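Local coordinates for large ribosomal subunit protein uL10 (Thermotoga maritima, PDB 1ZAV) that probably forms part of the ribosomal stalk, binding large-subunit rRNA and L7/L12 dimers and helping the ribosome engage GTP-bound translation factors, at residues T39-R44 and V97-N102; D51-R56 and L86-G91. All coordinates share one frame; numbering follows the deposited sequence. Where two conformers were deposited one is given.

Contact 1 of 2, residues T39-R44 and V97-N102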
loop_
_atom_site.group_PDB
_atom_site.type_symbol
_atom_site.label_atom_id
_atom_site.label_comp_id
_atom_site.label_asym_id
_atom_site.label_seq_id
_atom_site.Cartn_x
_atom_site.Cartn_y
_atom_site.Cartn_z
ATOM N N THR A 39 8.266 -34.428 -12.642
ATOM C CA THR A 39 7.479 -34.313 -13.868
ATOM C C THR A 39 6.270 -33.398 -13.665
ATOM O O THR A 39 5.998 -32.531 -14.494
ATOM C CB THR A 39 7.015 -35.708 -14.370
ATOM O OG1 THR A 39 8.160 -36.486 -14.740
ATOM C CG2 THR A 39 6.113 -35.570 -15.590
ATOM N N GLU A 40 5.563 -33.570 -12.551
ATOM C CA GLU A 40 4.395 -32.739 -12.266
ATOM C C GLU A 40 4.745 -31.261 -12.064
ATOM O O GLU A 40 4.063 -30.378 -12.586
ATOM C CB GLU A 40 3.653 -33.271 -11.034
ATOM C CG GLU A 40 2.442 -32.439 -10.632
ATOM C CD GLU A 40 1.377 -32.385 -11.715
ATOM O OE1 GLU A 40 1.679 -31.929 -12.841
ATOM O OE2 GLU A 40 0.230 -32.799 -11.444
ATOM N N LEU A 41 5.803 -30.980 -11.311
ATOM C CA LEU A 41 6.207 -29.594 -11.097
ATOM C C LEU A 41 6.586 -28.959 -12.436
ATOM O O LEU A 41 6.201 -27.828 -12.728
ATOM C CB LEU A 41 7.393 -29.512 -10.128
ATOM C CG LEU A 41 8.063 -28.150 -9.882
ATOM C CD1 LEU A 41 7.065 -27.084 -9.400
ATOM C CD2 LEU A 41 9.154 -28.345 -8.845
ATOM N N ARG A 42 7.342 -29.691 -13.248
ATOM C CA ARG A 42 7.759 -29.167 -14.545
ATOM C C ARG A 42 6.569 -28.911 -15.449
ATOM O O ARG A 42 6.571 -27.964 -16.232
ATOM C CB ARG A 42 8.734 -30.127 -15.226
ATOM C CG ARG A 42 10.137 -30.030 -14.662
ATOM C CD ARG A 42 11.060 -31.052 -15.281
ATOM N NE ARG A 42 12.434 -30.855 -14.826
ATOM C CZ ARG A 42 13.416 -31.732 -14.997
ATOM N NH1 ARG A 42 13.187 -32.888 -15.618
ATOM N NH2 ARG A 42 14.635 -31.447 -14.549
ATOM N N SER A 43 5.552 -29.758 -15.335
ATOM C CA SER A 43 4.349 -29.606 -16.141
ATOM C C SER A 43 3.594 -28.351 -15.710
ATOM O O SER A 43 3.119 -27.591 -16.554
ATOM C CB SER A 43 3.451 -30.835 -15.986
ATOM O OG SER A 43 4.118 -32.009 -16.438
ATOM N N ARG A 44 3.489 -28.130 -14.399
ATOM C CA ARG A 44 2.796 -26.947 -13.894
ATOM C C ARG A 44 3.529 -25.690 -14.344
ATOM O O ARG A 44 2.909 -24.673 -14.662
ATOM C CB ARG A 44 2.698 -26.980 -12.363
ATOM C CG ARG A 44 1.792 -28.094 -11.801
ATOM C CD ARG A 44 1.572 -27.943 -10.290
ATOM N NE ARG A 44 1.003 -29.149 -9.676
ATOM C CZ ARG A 44 0.697 -29.265 -8.386
ATOM N NH1 ARG A 44 0.893 -28.246 -7.559
ATOM N NH2 ARG A 44 0.212 -30.405 -7.913
ATOM N N VAL A 97 7.370 -18.622 -8.719
ATOM C CA VAL A 97 7.575 -18.768 -7.283
ATOM C C VAL A 97 6.284 -19.348 -6.678
ATOM O O VAL A 97 6.323 -20.296 -5.891
ATOM C CB VAL A 97 7.912 -17.420 -6.628
ATOM C CG1 VAL A 97 8.171 -17.622 -5.127
ATOM C CG2 VAL A 97 9.154 -16.800 -7.307
ATOM N N LYS A 98 5.144 -18.795 -7.074
ATOM C CA LYS A 98 3.850 -19.277 -6.578
ATOM C C LYS A 98 3.643 -20.749 -6.898
ATOM O O LYS A 98 3.144 -21.517 -6.067
ATOM C CB LYS A 98 2.704 -18.476 -7.200
ATOM C CG LYS A 98 1.325 -18.879 -6.670
ATOM C CD LYS A 98 0.199 -18.362 -7.554
ATOM C CE LYS A 98 0.345 -16.876 -7.856
ATOM N NZ LYS A 98 0.298 -16.026 -6.630
ATOM N N ILE A 99 4.010 -21.140 -8.117
ATOM C CA ILE A 99 3.862 -22.522 -8.543
ATOM C C ILE A 99 4.663 -23.501 -7.682
ATOM O O ILE A 99 4.138 -24.528 -7.254
ATOM C CB ILE A 99 4.266 -22.698 -10.049
ATOM C CG1 ILE A 99 3.241 -21.990 -10.941
ATOM C CG2 ILE A 99 4.331 -24.184 -10.421
ATOM C CD1 ILE A 99 3.613 -21.940 -12.415
ATOM N N ILE A 100 5.931 -23.198 -7.414
ATOM C CA ILE A 100 6.725 -24.125 -6.628
ATOM C C ILE A 100 6.360 -24.056 -5.148
ATOM O O ILE A 100 6.502 -25.036 -4.418
ATOM C CB ILE A 100 8.242 -23.872 -6.809
ATOM C CG1 ILE A 100 9.032 -25.069 -6.266
ATOM C CG2 ILE A 100 8.640 -22.593 -6.106
ATOM C CD1 ILE A 100 10.531 -24.980 -6.509
ATOM N N TYR A 101 5.888 -22.897 -4.710
ATOM C CA TYR A 101 5.476 -22.727 -3.316
ATOM C C TYR A 101 4.260 -23.634 -3.062
ATOM O O TYR A 101 4.228 -24.394 -2.096
ATOM C CB TYR A 101 5.082 -21.271 -3.048
ATOM C CG TYR A 101 4.656 -20.999 -1.616
ATOM C CD1 TYR A 101 5.601 -20.870 -0.598
ATOM C CD2 TYR A 101 3.303 -20.880 -1.280
ATOM C CE1 TYR A 101 5.211 -20.625 0.725
ATOM C CE2 TYR A 101 2.902 -20.639 0.038
ATOM C CZ TYR A 101 3.862 -20.512 1.033
ATOM O OH TYR A 101 3.472 -20.271 2.333
ATOM N N ASN A 102 3.272 -23.559 -3.946
ATOM C CA ASN A 102 2.064 -24.373 -3.810
ATOM C C ASN A 102 2.312 -25.858 -4.088
ATOM O O ASN A 102 1.535 -26.714 -3.661
ATOM C CB ASN A 102 0.969 -23.835 -4.738
ATOM C CG ASN A 102 0.437 -22.479 -4.290
ATOM O OD1 ASN A 102 -0.110 -21.718 -5.090
ATOM N ND2 ASN A 102 0.593 -22.175 -3.002
HETATM O O HOH W 1 1.851 -25.357 -7.704
#
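The guanidinium of Arg44, the one flat group that bridges the two helices, works through its edge: Asn102 O lies near its plane, 4.2 Å from NH1, and a water sits in that plane at the same nitrogen. The water accepts from Arg44 NH1 at 3.0 Å and appears to donate to Ile99 O of helix 94-106, though that leg, at 2.5 Å, is shorter than usual and its details are doubtful. The firmer partner of NH1 is Asp106, further along the same helix, which forms a salt bridge with it. An arginine chain extended from CG to NE carries the group this far. Nearer the backbones, the contact is aliphatic. Ile99 points its CB toward helix 35-49 and lays CG2 against Arg44 CB, at 3.8 Å, while its CD1 reaches Arg44 O. Leu41, with CG anti to the backbone N (chi1 174°), brings CD1 to within 4.1 Å of Ile99 CG2, and its other methyl, CD2, meets Ile100 CG1. The axes of the two short segments run roughly antiparallel, at 152°, and approach to 10.1 Å. With no direct hydrogen bond between the segments, the seam rests on the packing of Leu41, Ile99 and Ile100, and the polar links stay on the Arg44 side.

Contact 2 of 2, residues D51-R56 and L86-G91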
loop_
_atom_site.group_PDB
_atom_site.type_symbol
_atom_site.label_atom_id
_atom_site.label_comp_id
_atom_site.label_asym_id
_atom_site.label_seq_id
_atom_site.Cartn_x
_atom_site.Cartn_y
_atom_site.Cartn_z
ATOM N N ASP A 51 8.698 -22.797 -22.371
ATOM C CA ASP A 51 10.112 -23.092 -22.172
ATOM C C ASP A 51 10.809 -21.933 -21.452
ATOM O O ASP A 51 12.041 -21.901 -21.373
ATOM C CB ASP A 51 10.815 -23.316 -23.522
ATOM C CG ASP A 51 10.314 -24.545 -24.254
ATOM O OD1 ASP A 51 10.346 -25.649 -23.664
ATOM O OD2 ASP A 51 9.894 -24.407 -25.425
ATOM N N GLY A 52 10.015 -20.988 -20.947
ATOM C CA GLY A 52 10.548 -19.809 -20.283
ATOM C C GLY A 52 10.997 -20.023 -18.857
ATOM O O GLY A 52 11.533 -19.118 -18.224
ATOM N N ALA A 53 10.773 -21.223 -18.347
ATOM C CA ALA A 53 11.175 -21.552 -16.987
ATOM C C ALA A 53 11.707 -22.974 -16.962
ATOM O O ALA A 53 11.248 -23.833 -17.722
ATOM C CB ALA A 53 9.983 -21.414 -16.035
ATOM N N ARG A 54 12.672 -23.216 -16.082
ATOM C CA ARG A 54 13.273 -24.534 -15.934
ATOM C C ARG A 54 13.465 -24.861 -14.465
ATOM O O ARG A 54 13.646 -23.959 -13.658
ATOM C CB ARG A 54 14.644 -24.570 -16.620
ATOM C CG ARG A 54 14.581 -24.480 -18.121
ATOM C CD ARG A 54 13.818 -25.676 -18.657
ATOM N NE ARG A 54 13.532 -25.561 -20.078
ATOM C CZ ARG A 54 14.456 -25.537 -21.029
ATOM N NH1 ARG A 54 15.744 -25.618 -20.707
ATOM N NH2 ARG A 54 14.089 -25.444 -22.300
ATOM N N PHE A 55 13.398 -26.147 -14.129
ATOM C CA PHE A 55 13.633 -26.610 -12.765
ATOM C C PHE A 55 14.577 -27.795 -12.905
ATOM O O PHE A 55 14.179 -28.859 -13.386
ATOM C CB PHE A 55 12.344 -27.075 -12.061
ATOM C CG PHE A 55 12.552 -27.412 -10.607
ATOM C CD1 PHE A 55 12.875 -26.410 -9.691
ATOM C CD2 PHE A 55 12.487 -28.732 -10.161
ATOM C CE1 PHE A 55 13.136 -26.716 -8.350
ATOM C CE2 PHE A 55 12.744 -29.053 -8.824
ATOM C CZ PHE A 55 13.073 -28.039 -7.913
ATOM N N ARG A 56 15.827 -27.610 -12.491
ATOM C CA ARG A 56 16.821 -28.671 -12.597
ATOM C C ARG A 56 17.675 -28.840 -11.345
ATOM O O ARG A 56 18.069 -27.860 -10.710
ATOM C CB ARG A 56 17.761 -28.402 -13.775
ATOM C CG ARG A 56 17.099 -28.318 -15.136
ATOM C CD ARG A 56 18.152 -28.365 -16.244
ATOM N NE ARG A 56 19.056 -27.216 -16.217
ATOM C CZ ARG A 56 20.130 -27.089 -16.996
ATOM N NH1 ARG A 56 20.441 -28.045 -17.865
ATOM N NH2 ARG A 56 20.889 -26.002 -16.920
ATOM N N LEU A 86 15.447 -23.234 -9.797
ATOM C CA LEU A 86 14.287 -22.819 -10.577
ATOM C C LEU A 86 14.611 -21.457 -11.166
ATOM O O LEU A 86 14.835 -20.501 -10.428
ATOM C CB LEU A 86 13.059 -22.716 -9.662
ATOM C CG LEU A 86 11.682 -22.334 -10.212
ATOM C CD1 LEU A 86 10.663 -22.396 -9.077
ATOM C CD2 LEU A 86 11.709 -20.941 -10.807
ATOM N N TYR A 87 14.651 -21.353 -12.489
ATOM C CA TYR A 87 14.949 -20.065 -13.089
ATOM C C TYR A 87 14.019 -19.719 -14.225
ATOM O O TYR A 87 13.446 -20.607 -14.863
ATOM C CB TYR A 87 16.424 -19.993 -13.523
ATOM C CG TYR A 87 16.856 -21.028 -14.529
ATOM C CD1 TYR A 87 16.538 -20.897 -15.876
ATOM C CD2 TYR A 87 17.619 -22.121 -14.137
ATOM C CE1 TYR A 87 16.977 -21.827 -16.812
ATOM C CE2 TYR A 87 18.063 -23.059 -15.062
ATOM C CZ TYR A 87 17.740 -22.901 -16.397
ATOM O OH TYR A 87 18.197 -23.819 -17.306
ATOM N N VAL A 88 13.845 -18.418 -14.440
ATOM C CA VAL A 88 12.976 -17.901 -15.484
ATOM C C VAL A 88 13.774 -17.073 -16.478
ATOM O O VAL A 88 14.528 -16.180 -16.091
ATOM C CB VAL A 88 11.852 -17.019 -14.888
ATOM C CG1 VAL A 88 11.036 -16.372 -16.008
ATOM C CG2 VAL A 88 10.943 -17.872 -13.998
ATOM N N THR A 89 13.611 -17.378 -17.763
ATOM C CA THR A 89 14.319 -16.643 -18.799
ATOM C C THR A 89 13.351 -15.798 -19.623
ATOM O O THR A 89 13.762 -14.842 -20.284
ATOM C CB THR A 89 15.111 -17.600 -19.733
ATOM O OG1 THR A 89 14.262 -18.666 -20.169
ATOM C CG2 THR A 89 16.309 -18.188 -19.000
ATOM N N GLU A 90 12.068 -16.149 -19.586
ATOM C CA GLU A 90 11.068 -15.392 -20.322
ATOM C C GLU A 90 9.734 -15.396 -19.592
ATOM O O GLU A 90 9.272 -16.445 -19.156
ATOM C CB GLU A 90 10.873 -15.948 -21.736
ATOM C CG GLU A 90 10.092 -14.972 -22.609
ATOM C CD GLU A 90 9.770 -15.502 -23.994
ATOM O OE1 GLU A 90 9.308 -14.696 -24.825
ATOM O OE2 GLU A 90 9.968 -16.710 -24.252
ATOM N N GLY A 91 9.132 -14.216 -19.469
ATOM C CA GLY A 91 7.860 -14.071 -18.780
ATOM C C GLY A 91 8.073 -13.492 -17.388
ATOM O O GLY A 91 9.185 -13.541 -16.860
HETATM O O HOH W 2 13.974 -21.214 -19.567
HETATM O O HOH W 3 12.758 -18.987 -22.388
#
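Backbone hydrogen bonds pair Arg54 with Tyr87 in both directions: Arg54 N meets Tyr87 O at 3.0 Å, and Tyr87 N returns the bond to Arg54 O. This hydrogen-bonded pair of the antiparallel ladder is flanked by the non-hydrogen-bonded pairs Ala53-Val88 and Phe55-Leu86. Next to the Ala53-Val88 pair, Gly52 O receives Thr89 N at 2.7 Å and, weakly, Glu90 N. Two waters also join Thr89 OG1 to Asp51 O.

The main aromatic contact is CH-pi. Arg54 CB lies over one face of the Tyr87 ring, 3.9 Å from its centroid, and the ring reaches this place because chi1 (60°) sets CG between the backbone N and carbonyl carbon. Arg56 NE lies at the edge of the ring, and its NH2 is 3.5 Å from Tyr87 OH, with the guanidinium turned 82° from the ring. A glycine in place of Tyr87 would probably leave Arg54 CB without the ring face it packs on and open a gap beside Ile18 and Phe19 of helix 5-19.

Apolar packing occupies the other face, where Leu86 CB meets the edge of the Phe55 ring at CD1, 3.7 Å away, and Ala53 CB faces Val88 CG2. The chemistry implies a two-faced strand pair: aliphatic and aromatic groups toward helices 35-49 and 94-106, tyrosine and arginines on the reverse.

In the fold
Contacts 1 and 2 lie 11 Å apart between centres and touch directly, the helix pair covering the face of the strand pair that carries Phe55 and Leu86. Phe55 is the shared element: Leu41 CD2 comes within 3.6 Å of Phe55 CD2, and Ile100 CD1 packs on Phe55 CE1. A probable hydrogen bond links Arg42 NH2 to Phe55 O at 2.9 Å. Along the chain, contact 2 is nested within the loop closed by contact 1, helix 35-49 leading into strand 53-58 and strand 83-88 into helix 94-106. Together they form part of a layer of helices packed on one face of the antiparallel sheet, separate in sequence from residues 138-180, which bind L7/L12 dimers.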